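Local coordinates for protein glycoside transferase (Listeria monocytogenes, PDB 6R2M) that probably acts as an extracellular glycoside hydrolase on an exopolysaccharide, at residues S74-N79 against K123-K128. Numbering follows the deposited sequence.
Sequences SHLEKN and KKMADK
M125 reaches across from helix 120-136 and lays its methyl end against L76 and E77 of helix 66-79. Its CG stands anti to the backbone N (chi1 178°), and the rest of the chain is extended. This straight arm spans about half of the distance between the two nearest CA atoms, those of E77 and M125, which are 10.4 Å apart. M125 CE meets L76 CD2 at 4.0 Å, an apolar contact of one methyl with another. The same CE lies 4.0 Å from E77 CG, so the aliphatic part of the glutamate also packs on it. One carboxylate oxygen, E77 OE2, reaches to 3.9 Å from M125 SD, the two chains crossing at a slant. This is van der Waals packing. The CB of E77 does not aim at the other helix; the extended chain beyond CG carries the carboxylate to it. Both helices belong to a mainly helical chain, consistent with the (alpha/alpha)6 barrel of family 8 glycoside hydrolases. The contact is small (106 Å² buried in all) and partly buried, and its centre lies about 18 Å from the centre of the chain. L76 is buried, and its side chain also touches I53 of helix 50-62 and I106 of helix 100-116. I81, just after helix 66-79, touches both L76 and M125. E77 forms the exposed side of the contact. Farther along each segment, a side chain bonds back to its own helix. N79 ND2 donates to H75 O at 3.1 Å, in the carbonyl plane and on a lone pair, and that oxygen also takes the backbone N-H of N79. K128 NZ is 2.7 Å from K124 O, tilted 19° from the carbonyl plane. D127 OD1 is hydrogen-bonded to Y111 OH, which ties helix 120-136 to helix 100-116.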
ATOM      1  N   SER A  74      14.587  -7.376  11.194  1.00  7.94           N
ATOM      2  CA  SER A  74      15.223  -8.680  11.367  1.00  7.07           C
ATOM      3  C   SER A  74      14.384  -9.792  10.758  1.00  7.58           C
ATOM      4  O   SER A  74      14.922 -10.678  10.084  1.00  9.83           O
ATOM      5  CB  SER A  74      15.480  -8.953  12.847  1.00 10.88           C
ATOM      6  OG  SER A  74      16.580  -8.185  13.302  1.00 20.93           O
ATOM      7  N   HIS A  75      13.067  -9.770  10.989  1.00  8.85           N
ATOM      8  CA  HIS A  75      12.204 -10.773  10.364  1.00  8.54           C
ATOM      9  C   HIS A  75      12.220 -10.635   8.853  1.00  9.31           C
ATOM     10  O   HIS A  75      12.176 -11.632   8.122  1.00  8.92           O
ATOM     11  CB  HIS A  75      10.763 -10.651  10.873  1.00  8.71           C
ATOM     12  CG  HIS A  75      10.575 -11.091  12.289  1.00  9.11           C
ATOM     13  ND1 HIS A  75      10.980 -12.323  12.750  1.00 16.40           N
ATOM     14  CD2 HIS A  75      10.015 -10.459  13.349  1.00 17.61           C
ATOM     15  CE1 HIS A  75      10.689 -12.428  14.036  1.00 15.76           C
ATOM     16  NE2 HIS A  75      10.104 -11.310  14.425  1.00 15.82           N
ATOM     17  N   LEU A  76      12.248  -9.398   8.362  1.00  8.40           N
ATOM     18  CA  LEU A  76      12.353  -9.173   6.927  1.00  6.63           C
ATOM     19  C   LEU A  76      13.623  -9.802   6.362  1.00  9.77           C
ATOM     20  O   LEU A  76      13.586 -10.494   5.337  1.00  9.95           O
ATOM     21  CB  LEU A  76      12.313  -7.671   6.645  1.00 10.36           C
ATOM     22  CG  LEU A  76      12.202  -7.254   5.186  1.00 13.27           C
ATOM     23  CD1 LEU A  76      10.803  -7.580   4.665  1.00 11.58           C
ATOM     24  CD2 LEU A  76      12.516  -5.760   5.057  1.00 11.81           C
ATOM     25  N   GLU A  77      14.752  -9.588   7.035  1.00  8.28           N
ATOM     26  CA  GLU A  77      16.024 -10.092   6.528  1.00 10.03           C
ATOM     27  C   GLU A  77      16.067 -11.606   6.555  1.00 11.06           C
ATOM     28  O   GLU A  77      16.618 -12.228   5.643  1.00 15.57           O
ATOM     29  CB  GLU A  77      17.181  -9.513   7.336  1.00 12.72           C
ATOM     30  CG  GLU A  77      17.379  -8.040   7.096  1.00 14.44           C
ATOM     31  CD  GLU A  77      18.326  -7.411   8.083  1.00 20.86           C
ATOM     32  OE1 GLU A  77      18.460  -7.951   9.200  1.00 26.91           O
ATOM     33  OE2 GLU A  77      18.923  -6.367   7.747  1.00 27.45           O
ATOM     34  N   LYS A  78      15.485 -12.218   7.585  1.00  9.50           N
ATOM     35  CA  LYS A  78      15.614 -13.660   7.728  1.00  8.70           C
ATOM     36  C   LYS A  78      14.580 -14.442   6.935  1.00 13.42           C
ATOM     37  O   LYS A  78      14.822 -15.616   6.633  1.00 17.08           O
ATOM     38  CB  LYS A  78      15.538 -14.043   9.205  1.00 11.65           C
ATOM     39  CG  LYS A  78      16.609 -13.350  10.032  1.00 21.71           C
ATOM     40  CD  LYS A  78      17.135 -14.238  11.146  1.00 34.21           C
ATOM     41  CE  LYS A  78      17.604 -13.417  12.333  1.00 32.34           C
ATOM     42  NZ  LYS A  78      16.517 -13.276  13.329  1.00 35.72           N
ATOM     43  N   ASN A  79      13.448 -13.837   6.577  1.00  9.54           N
ATOM     44  CA  ASN A  79      12.366 -14.593   5.969  1.00  6.52           C
ATOM     45  C   ASN A  79      11.949 -14.108   4.596  1.00  8.24           C
ATOM     46  O   ASN A  79      11.314 -14.879   3.869  1.00 11.97           O
ATOM     47  CB  ASN A  79      11.121 -14.593   6.875  1.00  7.02           C
ATOM     48  CG  ASN A  79      11.370 -15.276   8.205  1.00  9.92           C
ATOM     49  OD1 ASN A  79      11.266 -16.498   8.312  1.00 15.50           O
ATOM     50  ND2 ASN A  79      11.726 -14.494   9.225  1.00 10.57           N
ATOM     51  N   LYS A 123      18.918   3.451   5.423  1.00  7.15           N
ATOM     52  CA  LYS A 123      18.878   4.145   4.117  1.00  9.05           C
ATOM     53  C   LYS A 123      19.697   3.351   3.103  1.00  9.71           C
ATOM     54  O   LYS A 123      19.284   3.243   2.004  1.00  8.67           O
ATOM     55  CB  LYS A 123      19.499   5.545   4.235  1.00  9.79           C
ATOM     56  CG  LYS A 123      19.626   6.348   2.944  1.00 19.08           C
ATOM     57  CD  LYS A 123      19.913   7.774   3.261  1.00 24.62           C
ATOM     58  CE  LYS A 123      19.469   8.761   2.202  1.00 22.23           C
ATOM     59  NZ  LYS A 123      20.345   8.563   1.027  1.00 31.59           N
ATOM     60  N   LYS A 124      20.851   2.856   3.539  1.00  9.92           N
ATOM     61  CA  LYS A 124      21.689   2.118   2.601  1.00 10.02           C
ATOM     62  C   LYS A 124      21.060   0.786   2.230  1.00  9.21           C
ATOM     63  O   LYS A 124      21.212   0.326   1.088  1.00  9.95           O
ATOM     64  CB  LYS A 124      23.093   1.904   3.176  1.00 11.62           C
ATOM     65  CG  LYS A 124      23.761   3.171   3.697  1.00 15.43           C
ATOM     66  CD  LYS A 124      23.620   4.344   2.746  1.00 20.58           C
ATOM     67  CE  LYS A 124      24.291   5.605   3.316  1.00 20.57           C
ATOM     68  NZ  LYS A 124      24.409   6.696   2.289  1.00 11.66           N
ATOM     69  N   MET A 125      20.342   0.173   3.174  1.00  8.29           N
ATOM     70  CA  MET A 125      19.588  -1.039   2.879  1.00  8.51           C
ATOM     71  C   MET A 125      18.518  -0.769   1.834  1.00 10.06           C
ATOM     72  O   MET A 125      18.365  -1.538   0.879  1.00  8.79           O
ATOM     73  CB  MET A 125      18.966  -1.586   4.166  1.00  7.13           C
ATOM     74  CG  MET A 125      18.129  -2.822   3.968  1.00  7.87           C
ATOM     75  SD  MET A 125      17.523  -3.405   5.581  1.00 14.44           S
ATOM     76  CE  MET A 125      16.415  -4.711   5.100  1.00 21.48           C
ATOM     77  N   ALA A 126      17.783   0.335   1.985  1.00  7.18           N
ATOM     78  CA  ALA A 126      16.738   0.664   1.023  1.00  5.36           C
ATOM     79  C   ALA A 126      17.324   0.974  -0.351  1.00  6.76           C
ATOM     80  O   ALA A 126      16.748   0.573  -1.375  1.00  8.70           O
ATOM     81  CB  ALA A 126      15.906   1.832   1.541  1.00  8.35           C
ATOM     82  N   ASP A 127      18.471   1.675  -0.389  1.00  6.63           N
ATOM     83  CA  ASP A 127      19.150   1.956  -1.659  1.00  7.44           C
ATOM     84  C   ASP A 127      19.394   0.665  -2.427  1.00  9.40           C
ATOM     85  O   ASP A 127      19.165   0.589  -3.644  1.00  9.07           O
ATOM     86  CB  ASP A 127      20.506   2.644  -1.427  1.00  7.73           C
ATOM     87  CG  ASP A 127      20.416   4.124  -1.037  1.00 11.10           C
ATOM     88  OD1 ASP A 127      19.353   4.759  -1.133  1.00  8.98           O
ATOM     89  OD2 ASP A 127      21.482   4.667  -0.635  1.00  9.46           O
ATOM     90  N   LYS A 128      19.894  -0.351  -1.722  1.00  8.93           N
ATOM     91  CA  LYS A 128      20.310  -1.594  -2.368  1.00  8.38           C
ATOM     92  C   LYS A 128      19.100  -2.345  -2.891  1.00 10.22           C
ATOM     93  O   LYS A 128      19.092  -2.816  -4.036  1.00 12.46           O
ATOM     94  CB  LYS A 128      21.097  -2.474  -1.387  1.00 11.98           C
ATOM     95  CG  LYS A 128      22.343  -1.854  -0.787  1.00 30.10           C
ATOM     96  CD  LYS A 128      22.874  -0.714  -1.620  1.00 31.35           C
ATOM     97  CE  LYS A 128      23.866   0.118  -0.844  1.00 21.18           C
ATOM     98  NZ  LYS A 128      23.308   1.293  -0.240  1.00 17.22           N
TER